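Long-range contact in KLLA0A11308p (Kluyveromyces lactis, PDB 6AM0), which belongs to the EDC3 family, this piece being its N-terminal Sm (LSm) domain, and as a whole probably binds mRNA: residues Q25-V37 / P45-L57. Sequence-based numbering, arbitrary orientation.
Sequences QVSPKSLTLTDAV and PVFKIKADKLYDL
L31 and L33 exchange backbone bonds with I49 and F47 as strands 30-33 and 46-50 of the EDC3 Sm-type domain run antiparallel, their axes 4.7 Å apart at closest approach. The pairing is part of the strongly bent antiparallel sheet of the Sm fold, in which the chain turns a corner at T34 and D35. L31 N reaches I49 O at 2.9 Å, and I49 N returns a bond of equal length to L31 O; the pair formed by L33 and F47 repeats the pattern. Beyond them the pairing runs on at each end, with A51 N meeting K29 O almost straight (176° at the hydrogen) and D35 N bonding to P45 O.

On the face carrying the leucines, L31 and I49 lie side by side, with L31 CD2 3.7 Å from I49 CG2. I49 CG1 is anti to the backbone N (chi1 -176°), which leaves CG2 between N and the carbonyl carbon and turned to L31. L54 crosses L31 at about a right angle, L54 CD1 4.0 Å from L31 CD2, while I11 and L23 add further apolar cover. Next along, L33 CD1 comes to the F47 ring at its edge, 4.0 Å from F47 CD2, and A36 CB packs against F47 CB after the corner.

The other face holds T32 and K48 side by side, T32 OG1 and CG2 both touching K48 CG, OG1 at 3.7 Å; T32 CG2 also reaches V46 CG1 at 4.2 Å. A glycine in place of T32 would probably leave the aliphatic part of K48 without its neighbour and freer to turn. K48 NZ makes a weak hydrogen bond to the backbone of the bound peptide. S30 OG bonds to the peptide backbone and S27 OG to a polar side chain of it. S30 OG, anti to its own N (chi1 169°), stands 3.2 Å from I49 O.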
ATOM      1  N   GLN D  25      14.850  12.444 -12.426  1.00 81.20           N
ATOM      2  CA  GLN D  25      16.019  11.879 -11.766  1.00 81.96           C
ATOM      3  C   GLN D  25      15.912  12.173 -10.277  1.00 75.43           C
ATOM      4  O   GLN D  25      15.265  13.139  -9.864  1.00 68.41           O
ATOM      5  CB  GLN D  25      17.317  12.444 -12.351  1.00 87.51           C
ATOM      6  CG  GLN D  25      17.570  13.896 -12.011  1.00 92.91           C
ATOM      7  CD  GLN D  25      18.950  14.350 -12.424  1.00 91.30           C
ATOM      8  OE1 GLN D  25      19.877  13.544 -12.507  1.00 80.66           O
ATOM      9  NE2 GLN D  25      19.096  15.643 -12.694  1.00 95.27           N
ATOM     10  N   VAL D  26      16.565  11.332  -9.476  1.00 72.74           N
ATOM     11  CA  VAL D  26      16.505  11.442  -8.024  1.00 74.21           C
ATOM     12  C   VAL D  26      17.884  11.184  -7.425  1.00 75.30           C
ATOM     13  O   VAL D  26      18.604  10.275  -7.851  1.00 74.28           O
ATOM     14  CB  VAL D  26      15.451  10.481  -7.431  1.00 69.64           C
ATOM     15  CG1 VAL D  26      15.711   9.045  -7.874  1.00 73.28           C
ATOM     16  CG2 VAL D  26      15.422  10.580  -5.915  1.00 68.66           C
ATOM     17  N   SER D  27      18.241  11.992  -6.432  1.00 66.70           N
ATOM     18  CA  SER D  27      19.446  11.823  -5.634  1.00 79.92           C
ATOM     19  C   SER D  27      19.065  12.058  -4.175  1.00 79.65           C
ATOM     20  O   SER D  27      17.972  12.572  -3.903  1.00 78.43           O
ATOM     21  CB  SER D  27      20.547  12.784  -6.090  1.00 91.23           C
ATOM     22  OG  SER D  27      20.222  14.129  -5.783  1.00 84.92           O
ATOM     23  N   PRO D  28      19.920  11.687  -3.208  1.00 77.21           N
ATOM     24  CA  PRO D  28      19.576  11.881  -1.790  1.00 74.07           C
ATOM     25  C   PRO D  28      19.134  13.282  -1.390  1.00 76.18           C
ATOM     26  O   PRO D  28      18.463  13.440  -0.364  1.00 79.95           O
ATOM     27  CB  PRO D  28      20.877  11.497  -1.078  1.00 69.53           C
ATOM     28  CG  PRO D  28      21.430  10.428  -1.947  1.00 86.69           C
ATOM     29  CD  PRO D  28      21.147  10.881  -3.356  1.00 74.08           C
ATOM     30  N   LYS D  29      19.496  14.306  -2.159  1.00 81.15           N
ATOM     31  CA  LYS D  29      19.201  15.674  -1.756  1.00 84.56           C
ATOM     32  C   LYS D  29      18.098  16.338  -2.570  1.00 80.22           C
ATOM     33  O   LYS D  29      17.419  17.228  -2.052  1.00 82.41           O
ATOM     34  CB  LYS D  29      20.475  16.531  -1.829  1.00 89.47           C
ATOM     35  CG  LYS D  29      20.288  17.982  -1.420  1.00 92.51           C
ATOM     36  CD  LYS D  29      21.615  18.671  -1.155  1.00 90.64           C
ATOM     37  CE  LYS D  29      21.391  20.066  -0.592  1.00 97.16           C
ATOM     38  NZ  LYS D  29      22.656  20.704  -0.133  1.00 91.20           N
ATOM     39  N   SER D  30      17.887  15.929  -3.820  1.00 80.46           N
ATOM     40  CA  SER D  30      16.960  16.629  -4.698  1.00 70.06           C
ATOM     41  C   SER D  30      16.171  15.626  -5.529  1.00 77.79           C
ATOM     42  O   SER D  30      16.599  14.491  -5.752  1.00 76.91           O
ATOM     43  CB  SER D  30      17.688  17.627  -5.609  1.00 84.74           C
ATOM     44  OG  SER D  30      16.830  18.121  -6.623  1.00 90.75           O
ATOM     45  N   LEU D  31      15.006  16.077  -5.989  1.00 77.29           N
ATOM     46  CA  LEU D  31      14.080  15.289  -6.791  1.00 75.65           C
ATOM     47  C   LEU D  31      13.574  16.147  -7.942  1.00 75.62           C
ATOM     48  O   LEU D  31      13.135  17.281  -7.722  1.00 74.91           O
ATOM     49  CB  LEU D  31      12.906  14.802  -5.936  1.00 88.72           C
ATOM     50  CG  LEU D  31      11.595  14.407  -6.621  1.00 82.38           C
ATOM     51  CD1 LEU D  31      11.715  13.079  -7.348  1.00 71.06           C
ATOM     52  CD2 LEU D  31      10.470  14.366  -5.604  1.00 79.75           C
ATOM     53  N   THR D  32      13.638  15.609  -9.159  1.00 72.12           N
ATOM     54  CA  THR D  32      13.218  16.320 -10.360  1.00 84.25           C
ATOM     55  C   THR D  32      12.052  15.594 -11.016  1.00 83.46           C
ATOM     56  O   THR D  32      12.064  14.368 -11.144  1.00 76.65           O
ATOM     57  CB  THR D  32      14.375  16.454 -11.361  1.00 82.16           C
ATOM     58  OG1 THR D  32      15.480  17.114 -10.731  1.00 94.40           O
ATOM     59  CG2 THR D  32      13.942  17.249 -12.587  1.00 70.63           C
ATOM     60  N   LEU D  33      11.052  16.366 -11.440  1.00 77.52           N
ATOM     61  CA  LEU D  33       9.852  15.865 -12.093  1.00 79.71           C
ATOM     62  C   LEU D  33       9.650  16.589 -13.415  1.00 80.55           C
ATOM     63  O   LEU D  33      10.137  17.702 -13.619  1.00 89.15           O
ATOM     64  CB  LEU D  33       8.607  16.060 -11.217  1.00 82.91           C
ATOM     65  CG  LEU D  33       8.577  15.401  -9.841  1.00 85.58           C
ATOM     66  CD1 LEU D  33       7.436  15.976  -9.015  1.00 73.17           C
ATOM     67  CD2 LEU D  33       8.451  13.892  -9.972  1.00 73.91           C
ATOM     68  N   THR D  34       8.920  15.941 -14.316  1.00 73.47           N
ATOM     69  CA  THR D  34       8.470  16.554 -15.554  1.00 82.17           C
ATOM     70  C   THR D  34       6.948  16.524 -15.620  1.00 84.21           C
ATOM     71  O   THR D  34       6.301  15.649 -15.026  1.00 89.27           O
ATOM     72  CB  THR D  34       9.065  15.858 -16.790  1.00 82.72           C
ATOM     73  OG1 THR D  34       8.805  14.453 -16.727  1.00 78.15           O
ATOM     74  CG2 THR D  34      10.566  16.095 -16.868  1.00 95.78           C
ATOM     75  N   ASP D  35       6.404  17.522 -16.329  1.00 92.69           N
ATOM     76  CA  ASP D  35       4.965  17.768 -16.498  1.00104.02           C
ATOM     77  C   ASP D  35       4.216  17.731 -15.163  1.00 94.47           C
ATOM     78  O   ASP D  35       3.150  17.130 -15.025  1.00104.74           O
ATOM     79  CB  ASP D  35       4.345  16.828 -17.549  1.00 94.66           C
ATOM     80  CG  ASP D  35       4.430  15.349 -17.192  1.00108.86           C
ATOM     81  OD1 ASP D  35       3.994  14.936 -16.097  1.00100.53           O
ATOM     82  OD2 ASP D  35       4.948  14.584 -18.033  1.00134.93           O
ATOM     83  N   ALA D  36       4.776  18.424 -14.174  1.00 82.29           N
ATOM     84  CA  ALA D  36       4.182  18.463 -12.844  1.00 83.84           C
ATOM     85  C   ALA D  36       2.876  19.255 -12.846  1.00 77.37           C
ATOM     86  O   ALA D  36       2.849  20.422 -13.254  1.00 77.72           O
ATOM     87  CB  ALA D  36       5.167  19.066 -11.848  1.00 78.81           C
ATOM     88  N   VAL D  37       1.792  18.616 -12.400  1.00 78.54           N
ATOM     89  CA  VAL D  37       0.508  19.277 -12.173  1.00 87.05           C
ATOM     90  C   VAL D  37       0.368  19.567 -10.684  1.00 81.30           C
ATOM     91  O   VAL D  37       0.766  18.754  -9.839  1.00 85.60           O
ATOM     92  CB  VAL D  37      -0.668  18.428 -12.701  1.00 81.97           C
ATOM     93  CG1 VAL D  37      -0.823  17.135 -11.910  1.00 80.12           C
ATOM     94  CG2 VAL D  37      -1.964  19.232 -12.686  1.00 79.69           C
ATOM     95  N   PRO D  45       6.648  22.156 -17.007  1.00 72.58           N
ATOM     96  CA  PRO D  45       7.325  21.071 -17.733  1.00 61.91           C
ATOM     97  C   PRO D  45       8.460  20.436 -16.950  1.00 69.95           C
ATOM     98  O   PRO D  45       8.699  19.235 -17.108  1.00 71.54           O
ATOM     99  CB  PRO D  45       7.838  21.764 -19.004  1.00 48.33           C
ATOM    100  CG  PRO D  45       6.999  23.001 -19.133  1.00 62.64           C
ATOM    101  CD  PRO D  45       6.743  23.437 -17.724  1.00 65.22           C
ATOM    102  N   VAL D  46       9.169  21.199 -16.118  1.00 78.27           N
ATOM    103  CA  VAL D  46      10.238  20.675 -15.274  1.00 66.76           C
ATOM    104  C   VAL D  46      10.103  21.299 -13.891  1.00 68.22           C
ATOM    105  O   VAL D  46       9.952  22.519 -13.768  1.00 70.08           O
ATOM    106  CB  VAL D  46      11.637  20.962 -15.858  1.00 59.34           C
ATOM    107  CG1 VAL D  46      12.720  20.517 -14.888  1.00 77.35           C
ATOM    108  CG2 VAL D  46      11.816  20.263 -17.190  1.00 49.66           C
ATOM    109  N   PHE D  47      10.162  20.466 -12.851  1.00 67.37           N
ATOM    110  CA  PHE D  47      10.001  20.903 -11.468  1.00 69.04           C
ATOM    111  C   PHE D  47      11.083  20.269 -10.605  1.00 70.57           C
ATOM    112  O   PHE D  47      11.167  19.042 -10.521  1.00 69.44           O
ATOM    113  CB  PHE D  47       8.610  20.526 -10.953  1.00 72.62           C
ATOM    114  CG  PHE D  47       8.393  20.829  -9.502  1.00 69.80           C
ATOM    115  CD1 PHE D  47       8.215  22.130  -9.071  1.00 69.35           C
ATOM    116  CD2 PHE D  47       8.331  19.805  -8.573  1.00 68.91           C
ATOM    117  CE1 PHE D  47       8.009  22.404  -7.735  1.00 63.48           C
ATOM    118  CE2 PHE D  47       8.118  20.074  -7.238  1.00 79.36           C
ATOM    119  CZ  PHE D  47       7.956  21.375  -6.817  1.00 71.82           C
ATOM    120  N   LYS D  48      11.889  21.100  -9.945  1.00 69.27           N
ATOM    121  CA  LYS D  48      12.981  20.640  -9.094  1.00 64.73           C
ATOM    122  C   LYS D  48      12.680  21.002  -7.645  1.00 70.07           C
ATOM    123  O   LYS D  48      12.392  22.165  -7.339  1.00 73.85           O
ATOM    124  CB  LYS D  48      14.318  21.235  -9.549  1.00 70.52           C
ATOM    125  CG  LYS D  48      14.743  20.767 -10.941  1.00 71.96           C
ATOM    126  CD  LYS D  48      16.228  20.982 -11.208  1.00 86.30           C
ATOM    127  CE  LYS D  48      16.512  22.361 -11.780  1.00103.32           C
ATOM    128  NZ  LYS D  48      17.954  22.524 -12.128  1.00 83.74           N
ATOM    129  N   ILE D  49      12.780  20.012  -6.754  1.00 69.05           N
ATOM    130  CA  ILE D  49      12.389  20.154  -5.355  1.00 70.04           C
ATOM    131  C   ILE D  49      13.447  19.507  -4.471  1.00 73.68           C
ATOM    132  O   ILE D  49      14.135  18.568  -4.879  1.00 78.35           O
ATOM    133  CB  ILE D  49      10.995  19.524  -5.103  1.00 74.78           C
ATOM    134  CG1 ILE D  49      10.524  19.738  -3.663  1.00 77.95           C
ATOM    135  CG2 ILE D  49      11.014  18.040  -5.429  1.00 72.89           C
ATOM    136  CD1 ILE D  49      10.283  21.175  -3.295  1.00 80.34           C
ATOM    137  N   LYS D  50      13.578  20.013  -3.248  1.00 74.24           N
ATOM    138  CA  LYS D  50      14.562  19.506  -2.303  1.00 87.06           C
ATOM    139  C   LYS D  50      13.881  18.635  -1.258  1.00 90.65           C
ATOM    140  O   LYS D  50      12.752  18.911  -0.841  1.00102.26           O
ATOM    141  CB  LYS D  50      15.297  20.659  -1.618  1.00 96.89           C
ATOM    142  CG  LYS D  50      15.455  21.884  -2.503  1.00 98.55           C
ATOM    143  CD  LYS D  50      16.089  23.044  -1.750  1.00114.84           C
ATOM    144  CE  LYS D  50      17.575  22.816  -1.529  1.00109.82           C
ATOM    145  NZ  LYS D  50      18.298  22.552  -2.805  1.00 99.71           N
ATOM    146  N   ALA D  51      14.586  17.586  -0.826  1.00 82.71           N
ATOM    147  CA  ALA D  51      14.040  16.664   0.165  1.00 78.73           C
ATOM    148  C   ALA D  51      13.699  17.349   1.483  1.00 95.67           C
ATOM    149  O   ALA D  51      12.951  16.781   2.286  1.00100.33           O
ATOM    150  CB  ALA D  51      15.026  15.521   0.407  1.00 81.26           C
ATOM    151  N   ASP D  52      14.220  18.552   1.719  1.00102.98           N
ATOM    152  CA  ASP D  52      13.924  19.256   2.962  1.00104.61           C
ATOM    153  C   ASP D  52      12.447  19.616   3.056  1.00107.42           C
ATOM    154  O   ASP D  52      11.861  19.590   4.144  1.00109.72           O
ATOM    155  CB  ASP D  52      14.778  20.520   3.060  1.00103.10           C
ATOM    156  CG  ASP D  52      16.239  20.259   2.761  1.00120.36           C
ATOM    157  OD1 ASP D  52      16.570  19.116   2.381  1.00113.40           O
ATOM    158  OD2 ASP D  52      17.052  21.200   2.897  1.00122.98           O
ATOM    159  N   LYS D  53      11.831  19.956   1.927  1.00 99.12           N
ATOM    160  CA  LYS D  53      10.473  20.476   1.902  1.00 98.75           C
ATOM    161  C   LYS D  53       9.414  19.397   1.703  1.00 98.05           C
ATOM    162  O   LYS D  53       8.238  19.731   1.528  1.00 89.35           O
ATOM    163  CB  LYS D  53      10.346  21.526   0.795  1.00 96.19           C
ATOM    164  CG  LYS D  53      11.511  22.502   0.727  1.00 97.42           C
ATOM    165  CD  LYS D  53      11.403  23.609   1.760  1.00103.63           C
ATOM    166  CE  LYS D  53      12.454  24.677   1.503  1.00113.48           C
ATOM    167  NZ  LYS D  53      12.174  25.947   2.228  1.00116.76           N
ATOM    168  N   LEU D  54       9.787  18.120   1.759  1.00 93.08           N
ATOM    169  CA  LEU D  54       8.862  17.027   1.487  1.00 94.70           C
ATOM    170  C   LEU D  54       8.389  16.391   2.786  1.00104.14           C
ATOM    171  O   LEU D  54       9.205  15.981   3.618  1.00110.40           O
ATOM    172  CB  LEU D  54       9.513  15.964   0.601  1.00 89.59           C
ATOM    173  CG  LEU D  54       9.871  16.385  -0.823  1.00 79.53           C
ATOM    174  CD1 LEU D  54      10.057  15.156  -1.695  1.00 68.98           C
ATOM    175  CD2 LEU D  54       8.800  17.300  -1.392  1.00 79.32           C
ATOM    176  N   TYR D  55       7.070  16.293   2.943  1.00114.47           N
ATOM    177  CA  TYR D  55       6.476  15.680   4.123  1.00109.76           C
ATOM    178  C   TYR D  55       5.973  14.264   3.881  1.00111.43           C
ATOM    179  O   TYR D  55       5.961  13.461   4.821  1.00121.41           O
ATOM    180  CB  TYR D  55       5.336  16.557   4.652  1.00 98.67           C
ATOM    181  CG  TYR D  55       5.835  17.795   5.364  1.00112.74           C
ATOM    182  CD1 TYR D  55       6.215  18.926   4.652  1.00112.97           C
ATOM    183  CD2 TYR D  55       5.944  17.827   6.749  1.00129.61           C
ATOM    184  CE1 TYR D  55       6.682  20.055   5.303  1.00123.75           C
ATOM    185  CE2 TYR D  55       6.406  18.952   7.406  1.00115.42           C
ATOM    186  CZ  TYR D  55       6.772  20.063   6.678  1.00120.70           C
ATOM    187  OH  TYR D  55       7.234  21.185   7.329  1.00133.96           O
ATOM    188  N   ASP D  56       5.563  13.928   2.657  1.00102.23           N
ATOM    189  CA  ASP D  56       5.298  12.535   2.320  1.00106.76           C
ATOM    190  C   ASP D  56       5.309  12.393   0.803  1.00104.10           C
ATOM    191  O   ASP D  56       5.058  13.356   0.070  1.00103.53           O
ATOM    192  CB  ASP D  56       3.954  12.063   2.900  1.00121.23           C
ATOM    193  CG  ASP D  56       3.741  10.556   2.773  1.00128.40           C
ATOM    194  OD1 ASP D  56       4.256   9.933   1.821  1.00119.51           O
ATOM    195  OD2 ASP D  56       3.050   9.986   3.643  1.00146.25           O
ATOM    196  N   LEU D  57       5.602  11.173   0.349  1.00 94.21           N
ATOM    197  CA  LEU D  57       5.691  10.834  -1.064  1.00 91.44           C
ATOM    198  C   LEU D  57       5.022   9.484  -1.285  1.00 98.86           C
ATOM    199  O   LEU D  57       5.209   8.560  -0.489  1.00104.76           O
ATOM    200  CB  LEU D  57       7.158  10.804  -1.524  1.00 91.09           C
ATOM    201  CG  LEU D  57       7.558  10.263  -2.900  1.00 98.24           C
ATOM    202  CD1 LEU D  57       8.760  11.031  -3.413  1.00110.41           C
ATOM    203  CD2 LEU D  57       7.880   8.776  -2.850  1.00 96.20           C
TER